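Local atomic coordinates of type II restriction enzyme MUNI (Mycoplasma, PDB entry 1D02), a protein that recognises the double-stranded DNA sequence 5'-CAATTG-3' as a homodimer and cleaves it after the first C. Residues D[98-103]-D[148-153]; D[155-160]-D[179-184]. The protein carries 1 engineered substitution. All blocks are in the same frame, centred on the assembly; numbering follows the deposited sequence.

Contact 1: D[98-103]-D[148-153]; sequences EIKRQD and FWVVFE. With nucleotides of chain A.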
# COMPACT_ATOMS: atom_id res chain seq x y z
N GLU D 98 7.89 -9.78 -2.95
CA GLU D 98 6.51 -10.05 -3.33
C GLU D 98 6.47 -10.25 -4.83
O GLU D 98 7.38 -9.81 -5.56
CB GLU D 98 5.59 -8.88 -2.96
CG GLU D 98 5.45 -8.57 -1.48
CD GLU D 98 5.05 -9.78 -0.64
OE1 GLU D 98 4.43 -10.74 -1.17
OE2 GLU D 98 5.37 -9.79 0.58
N ILE D 99 5.42 -10.90 -5.31
CA ILE D 99 5.25 -11.15 -6.73
C ILE D 99 3.81 -10.74 -7.02
O ILE D 99 2.87 -11.33 -6.46
CB ILE D 99 5.46 -12.64 -7.07
CG1 ILE D 99 6.92 -13.05 -6.79
CG2 ILE D 99 5.13 -12.89 -8.54
CD1 ILE D 99 7.22 -14.48 -7.09
N LYS D 100 3.63 -9.75 -7.88
CA LYS D 100 2.28 -9.29 -8.21
C LYS D 100 2.02 -9.54 -9.68
O LYS D 100 2.63 -8.92 -10.54
CB LYS D 100 2.16 -7.80 -7.86
CG LYS D 100 1.99 -7.56 -6.36
CD LYS D 100 0.63 -8.12 -5.89
CE LYS D 100 0.55 -8.35 -4.38
NZ LYS D 100 1.44 -9.45 -3.93
N ARG D 101 1.14 -10.50 -9.98
CA ARG D 101 0.82 -10.84 -11.37
C ARG D 101 -0.51 -10.20 -11.68
O ARG D 101 -1.44 -10.29 -10.87
CB ARG D 101 0.68 -12.36 -11.54
CG ARG D 101 1.81 -13.15 -10.92
CD ARG D 101 1.66 -14.68 -11.11
NE ARG D 101 2.64 -15.43 -10.32
CZ ARG D 101 2.54 -15.66 -9.00
NH1 ARG D 101 1.48 -15.21 -8.33
NH2 ARG D 101 3.49 -16.33 -8.36
N GLN D 102 -0.63 -9.57 -12.84
CA GLN D 102 -1.92 -8.94 -13.18
C GLN D 102 -2.03 -8.67 -14.67
O GLN D 102 -1.01 -8.48 -15.36
CB GLN D 102 -2.07 -7.62 -12.41
CG GLN D 102 -3.48 -6.99 -12.43
CD GLN D 102 -3.63 -5.94 -11.34
OE1 GLN D 102 -3.87 -4.73 -11.60
NE2 GLN D 102 -3.48 -6.38 -10.10
N ASP D 103 -3.26 -8.67 -15.17
CA ASP D 103 -3.50 -8.38 -16.57
C ASP D 103 -3.26 -6.90 -16.84
O ASP D 103 -2.90 -6.14 -15.93
CB ASP D 103 -4.92 -8.78 -16.97
CG ASP D 103 -5.13 -10.29 -16.96
OD1 ASP D 103 -4.15 -11.03 -17.21
OD2 ASP D 103 -6.27 -10.73 -16.70
N PHE D 148 12.35 -4.21 0.84
CA PHE D 148 11.58 -5.21 0.10
C PHE D 148 11.76 -5.02 -1.39
O PHE D 148 12.25 -3.99 -1.84
CB PHE D 148 10.09 -5.09 0.46
CG PHE D 148 9.49 -3.74 0.11
CD1 PHE D 148 8.98 -3.51 -1.17
CD2 PHE D 148 9.44 -2.72 1.05
CE1 PHE D 148 8.42 -2.27 -1.50
CE2 PHE D 148 8.89 -1.48 0.74
CZ PHE D 148 8.37 -1.24 -0.53
N TRP D 149 11.35 -6.04 -2.14
CA TRP D 149 11.46 -5.99 -3.59
C TRP D 149 10.19 -6.60 -4.16
O TRP D 149 9.88 -7.76 -3.89
CB TRP D 149 12.68 -6.79 -4.04
CG TRP D 149 12.92 -6.80 -5.52
CD1 TRP D 149 12.63 -5.80 -6.41
CD2 TRP D 149 13.60 -7.82 -6.26
NE1 TRP D 149 13.09 -6.15 -7.67
CE2 TRP D 149 13.69 -7.38 -7.60
CE3 TRP D 149 14.15 -9.07 -5.92
CZ2 TRP D 149 14.30 -8.14 -8.61
CZ3 TRP D 149 14.76 -9.83 -6.93
CH2 TRP D 149 14.83 -9.35 -8.26
N VAL D 150 9.45 -5.81 -4.94
CA VAL D 150 8.21 -6.28 -5.54
C VAL D 150 8.47 -6.57 -7.02
O VAL D 150 8.94 -5.71 -7.76
CB VAL D 150 7.07 -5.23 -5.41
CG1 VAL D 150 5.82 -5.72 -6.12
CG2 VAL D 150 6.74 -4.94 -3.92
N VAL D 151 8.23 -7.82 -7.42
CA VAL D 151 8.39 -8.21 -8.82
C VAL D 151 7.01 -8.32 -9.45
O VAL D 151 6.15 -9.08 -8.95
CB VAL D 151 9.12 -9.56 -8.93
CG1 VAL D 151 9.20 -9.98 -10.40
CG2 VAL D 151 10.54 -9.42 -8.33
N PHE D 152 6.77 -7.54 -10.50
CA PHE D 152 5.49 -7.55 -11.22
C PHE D 152 5.64 -8.48 -12.42
O PHE D 152 6.73 -8.57 -13.01
CB PHE D 152 5.11 -6.15 -11.69
CG PHE D 152 4.81 -5.18 -10.57
CD1 PHE D 152 5.80 -4.32 -10.08
CD2 PHE D 152 3.55 -5.13 -9.99
CE1 PHE D 152 5.54 -3.42 -9.03
CE2 PHE D 152 3.27 -4.24 -8.94
CZ PHE D 152 4.27 -3.39 -8.45
N GLU D 153 4.54 -9.14 -12.78
CA GLU D 153 4.52 -10.11 -13.88
C GLU D 153 3.17 -9.98 -14.57
O GLU D 153 2.23 -9.48 -13.96
CB GLU D 153 4.64 -11.54 -13.34
CG GLU D 153 5.98 -11.86 -12.67
CD GLU D 153 6.06 -13.28 -12.08
OE1 GLU D 153 5.08 -14.04 -12.14
OE2 GLU D 153 7.13 -13.61 -11.52
P DT A 6 -5.72 -10.74 -12.81
OP1 DT A 6 -4.90 -11.96 -12.99
OP2 DT A 6 -5.37 -9.49 -13.52
O5' DT A 6 -7.24 -11.09 -13.13
C5' DT A 6 -7.73 -12.36 -12.77
C4' DT A 6 -9.08 -12.22 -12.11
O4' DT A 6 -8.94 -11.59 -10.81
C3' DT A 6 -10.05 -11.35 -12.89
O3' DT A 6 -10.87 -12.16 -13.71
C2' DT A 6 -10.88 -10.65 -11.81
C1' DT A 6 -10.13 -10.85 -10.50
N1 DT A 6 -9.70 -9.55 -9.98
C2 DT A 6 -10.38 -8.98 -8.92
O2 DT A 6 -11.33 -9.52 -8.37
N3 DT A 6 -9.92 -7.74 -8.54
C4 DT A 6 -8.86 -7.05 -9.09
O4 DT A 6 -8.56 -5.93 -8.65
C5 DT A 6 -8.19 -7.72 -10.18
C7 DT A 6 -7.03 -7.05 -10.84
C6 DT A 6 -8.63 -8.92 -10.56
P DA A 5 -2.38 -14.68 -8.98
OP1 DA A 5 -2.72 -15.85 -9.82
OP2 DA A 5 -1.02 -14.12 -9.02
O5' DA A 5 -3.34 -13.42 -9.24
C5' DA A 5 -4.56 -13.57 -9.93
C4' DA A 5 -5.38 -12.30 -9.84
O4' DA A 5 -5.79 -12.07 -8.47
C3' DA A 5 -4.82 -10.97 -10.35
O3' DA A 5 -5.77 -10.39 -11.25
C2' DA A 5 -4.83 -10.08 -9.11
C1' DA A 5 -6.00 -10.68 -8.34
N9 DA A 5 -6.10 -10.37 -6.92
C8 DA A 5 -5.09 -10.15 -6.02
N7 DA A 5 -5.50 -9.89 -4.81
C5 DA A 5 -6.88 -9.94 -4.91
C6 DA A 5 -7.91 -9.75 -3.95
N6 DA A 5 -7.69 -9.46 -2.66
N1 DA A 5 -9.19 -9.86 -4.38
C2 DA A 5 -9.41 -10.14 -5.67
N3 DA A 5 -8.52 -10.34 -6.65
C4 DA A 5 -7.27 -10.23 -6.20
P DA A 4 -0.14 -12.78 -3.00
OP1 DA A 4 1.13 -13.01 -3.74
OP2 DA A 4 -0.58 -11.40 -2.69
O5' DA A 4 -1.29 -13.50 -3.83
C5' DA A 4 -1.21 -14.88 -4.17
C4' DA A 4 -2.31 -15.24 -5.14
O4' DA A 4 -3.60 -15.17 -4.50
C3' DA A 4 -2.40 -14.34 -6.36
O3' DA A 4 -2.74 -15.16 -7.49
C2' DA A 4 -3.51 -13.35 -6.00
C1' DA A 4 -4.43 -14.20 -5.13
N9 DA A 4 -5.15 -13.49 -4.06
C8 DA A 4 -4.61 -12.73 -3.05
N7 DA A 4 -5.49 -12.33 -2.17
C5 DA A 4 -6.69 -12.84 -2.63
C6 DA A 4 -8.00 -12.81 -2.11
N6 DA A 4 -8.33 -12.20 -0.96
N1 DA A 4 -8.98 -13.44 -2.80
C2 DA A 4 -8.64 -14.06 -3.95
N3 DA A 4 -7.46 -14.17 -4.53
C4 DA A 4 -6.51 -13.53 -3.81
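Arg101 and Glu153 lie alongside each other, pointing the same way, at the end of a parallel strand pair in the central sheet of the PD-(D/E)XK nuclease fold. Glu98, Ile99 and Lys100 match the E-X-K part of the motif that names this superfamily. The Arg101 chain runs extended from CG to NE, and NE makes a salt bridge with Glu153 OE1 at 3.3 Å; guanidinium and carboxylate planes are turned 72° apart. Ile99 lies on the same face of the sheet. Its CG2, set anti to the backbone N, sits 3.7 Å above one face of the Arg101 guanidinium, offset toward the rim, and also touches Glu153 OE2. At the guanidinium edge, in its plane, NH1 donates to OP2 of DA5 of chain A at 2.8 Å, so the group is held between a carboxylate and a phosphate.

The other face carries Lys100, Val150 and Phe152. Lys100 CB meets Phe152 CD2 at 3.7 Å, approaching the ring obliquely, while Val150 CG1 lies over one face of the same ring, near its rim. Beyond CB the lysine chain bends at chi2 (-67°) and again at chi4, leaving the neighbouring strand and bringing NZ to OP2 of DA4 of chain A at 3.1 Å. Helix 160-170 packs on this face, Ile166 against Phe152, and helix 186-197 on the other, Leu189 against Val151.

Five backbone hydrogen bonds stitch the strands in parallel register, from Glu98 N to Trp149 O through to Gln102 N and Glu153 O. One residue past this ladder the chain grips the DNA backbone itself: Asp103 N donates to OP2 of DT6 of chain A at 2.8 Å, with an N-H...O angle of 172°.

Contact 2: D[155-160]-D[179-184]; sequences DITRDP and MWRPNE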
# COMPACT_ATOMS: atom_id res chain seq x y z
N ASP D 155 0.59 -9.02 -18.11
CA ASP D 155 0.44 -7.88 -19.01
C ASP D 155 0.54 -6.51 -18.31
O ASP D 155 0.81 -5.49 -18.96
CB ASP D 155 -0.87 -8.02 -19.80
CG ASP D 155 -0.76 -9.06 -20.89
OD1 ASP D 155 -1.80 -9.56 -21.37
OD2 ASP D 155 0.37 -9.38 -21.30
N ILE D 156 0.35 -6.47 -16.99
CA ILE D 156 0.47 -5.19 -16.30
C ILE D 156 1.84 -4.58 -16.56
O ILE D 156 1.98 -3.35 -16.64
CB ILE D 156 0.25 -5.35 -14.76
CG1 ILE D 156 0.34 -3.99 -14.05
CG2 ILE D 156 1.26 -6.33 -14.17
CD1 ILE D 156 -0.02 -4.07 -12.53
N THR D 157 2.85 -5.42 -16.75
CA THR D 157 4.22 -4.93 -16.96
C THR D 157 4.44 -4.20 -18.27
O THR D 157 5.49 -3.60 -18.47
CB THR D 157 5.25 -6.07 -16.92
OG1 THR D 157 4.97 -6.99 -17.98
CG2 THR D 157 5.20 -6.80 -15.60
N ARG D 158 3.45 -4.24 -19.16
CA ARG D 158 3.59 -3.54 -20.44
C ARG D 158 2.45 -2.56 -20.66
O ARG D 158 2.32 -1.97 -21.72
CB ARG D 158 3.64 -4.57 -21.59
CG ARG D 158 4.87 -5.51 -21.53
CD ARG D 158 5.00 -6.38 -22.79
NE ARG D 158 5.17 -5.57 -23.99
CZ ARG D 158 4.21 -5.37 -24.89
NH1 ARG D 158 3.01 -5.95 -24.74
NH2 ARG D 158 4.43 -4.58 -25.94
N ASP D 159 1.61 -2.39 -19.65
CA ASP D 159 0.45 -1.49 -19.73
C ASP D 159 1.00 -0.06 -19.54
O ASP D 159 1.64 0.23 -18.54
CB ASP D 159 -0.51 -1.89 -18.60
CG ASP D 159 -1.73 -0.98 -18.48
OD1 ASP D 159 -1.54 0.26 -18.44
OD2 ASP D 159 -2.86 -1.53 -18.41
N PRO D 160 0.75 0.84 -20.50
CA PRO D 160 1.23 2.21 -20.44
C PRO D 160 0.83 3.05 -19.23
O PRO D 160 1.59 3.92 -18.78
CB PRO D 160 0.75 2.79 -21.77
CG PRO D 160 -0.52 2.09 -21.98
CD PRO D 160 -0.15 0.65 -21.65
N MET D 179 9.92 -5.05 -13.24
CA MET D 179 8.87 -5.47 -14.17
C MET D 179 9.43 -6.64 -14.98
O MET D 179 10.26 -6.42 -15.86
CB MET D 179 8.52 -4.32 -15.14
CG MET D 179 8.03 -3.07 -14.47
SD MET D 179 6.30 -3.24 -14.04
CE MET D 179 5.95 -1.65 -13.32
N TRP D 180 8.99 -7.86 -14.68
CA TRP D 180 9.49 -9.03 -15.40
C TRP D 180 8.46 -9.28 -16.49
O TRP D 180 7.42 -9.90 -16.26
CB TRP D 180 9.61 -10.22 -14.45
CG TRP D 180 10.48 -11.34 -15.00
CD1 TRP D 180 11.34 -11.26 -16.06
CD2 TRP D 180 10.55 -12.69 -14.52
NE1 TRP D 180 11.94 -12.48 -16.28
CE2 TRP D 180 11.47 -13.38 -15.35
CE3 TRP D 180 9.92 -13.38 -13.48
CZ2 TRP D 180 11.77 -14.72 -15.17
CZ3 TRP D 180 10.23 -14.74 -13.30
CH2 TRP D 180 11.14 -15.39 -14.13
N ARG D 181 8.79 -8.81 -17.70
CA ARG D 181 7.87 -8.89 -18.82
C ARG D 181 7.70 -10.25 -19.47
O ARG D 181 8.58 -11.12 -19.36
CB ARG D 181 8.26 -7.82 -19.86
CG ARG D 181 8.20 -6.40 -19.25
CD ARG D 181 8.43 -5.21 -20.21
NE ARG D 181 8.00 -4.00 -19.50
CZ ARG D 181 8.79 -3.20 -18.79
NH1 ARG D 181 10.10 -3.42 -18.71
NH2 ARG D 181 8.25 -2.22 -18.08
N PRO D 182 6.56 -10.47 -20.14
CA PRO D 182 6.27 -11.74 -20.81
C PRO D 182 7.42 -12.00 -21.79
O PRO D 182 7.94 -11.07 -22.43
CB PRO D 182 4.97 -11.42 -21.57
CG PRO D 182 4.28 -10.46 -20.66
CD PRO D 182 5.43 -9.53 -20.24
N ASN D 183 7.87 -13.23 -21.87
CA ASN D 183 8.96 -13.55 -22.80
C ASN D 183 10.34 -13.16 -22.32
O ASN D 183 11.32 -13.52 -22.96
CB ASN D 183 8.77 -12.92 -24.19
CG ASN D 183 7.38 -13.15 -24.75
OD1 ASN D 183 6.82 -14.25 -24.67
ND2 ASN D 183 6.80 -12.11 -25.35
N GLU D 184 10.45 -12.41 -21.23
CA GLU D 184 11.77 -12.03 -20.75
C GLU D 184 12.37 -13.23 -20.03
O GLU D 184 11.66 -13.97 -19.37
CB GLU D 184 11.68 -10.84 -19.81
CG GLU D 184 13.03 -10.27 -19.45
CD GLU D 184 13.86 -9.93 -20.68
OE1 GLU D 184 13.47 -8.99 -21.41
OE2 GLU D 184 14.88 -10.60 -20.93
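Arg181 runs its side chain past Thr157, the two pointing in opposite directions. Its CB lies near Thr157 OG1, and CG comes closer, 3.5 Å from that hydroxyl oxygen, while also touching Thr157 CB. CD reaches Arg158 CG at 3.8 Å. Because the chain is extended from CG to NE, the guanidinium arrives at the backbone of Thr157: NE donates to Thr157 O at 2.7 Å, coming from 39° out of the carbonyl plane, and NH2 adds a weak bond to the same oxygen. Met179 CB lies over one face of the Arg181 guanidinium, offset toward its rim. Arg181 also packs on Ile66 of the second subunit.

Thr157 is wedged between further neighbours. CG2 touches Met179 SD at 4.0 Å, and OG1 packs against Pro182 CD at 3.4 Å while its hydrogen bond goes to Gly154 O. Arg158 turns its guanidinium nearly at right angles to that of Arg181. Its polar end is engaged elsewhere, with NE bonded to Glu65 O of the second subunit and NH2 in a salt bridge to Glu107, so this patch is part of the dimer interface.

From Arg181 to Glu184 the chain reverses in a type II beta turn, closed by Glu184 N to Arg181 O at 2.9 Å. On the other segment, the 3-10 turn 155-158 leads to Asp159, the N-cap of helix 160-170. The contact thus joins the entry to the helix with the exit of strand 177-180 in a beta-alpha-beta crossover.

In the fold
From the N terminus, strand 93-101 runs into contact 1, and the chain then makes a 44-residue excursion, including helix 128-138, before strand 148-153 returns beside it and closes the loop. Contact 2 opens almost at once: 155-160 leads into helix 160-170, and 18 residues separate its segments, taking in most of that helix and the start of strand 177-180, which brings the chain back. The loops follow in series, neither nested nor crossed. They share one sheet, where 148-153 lies between 93-101 and 177-180. Two probable backbone hydrogen bonds join the contacts, Phe152 O with Trp180 N and Gln102 O with Ile156 N, tying the DNA-binding strand end to the helix entry near the second subunit.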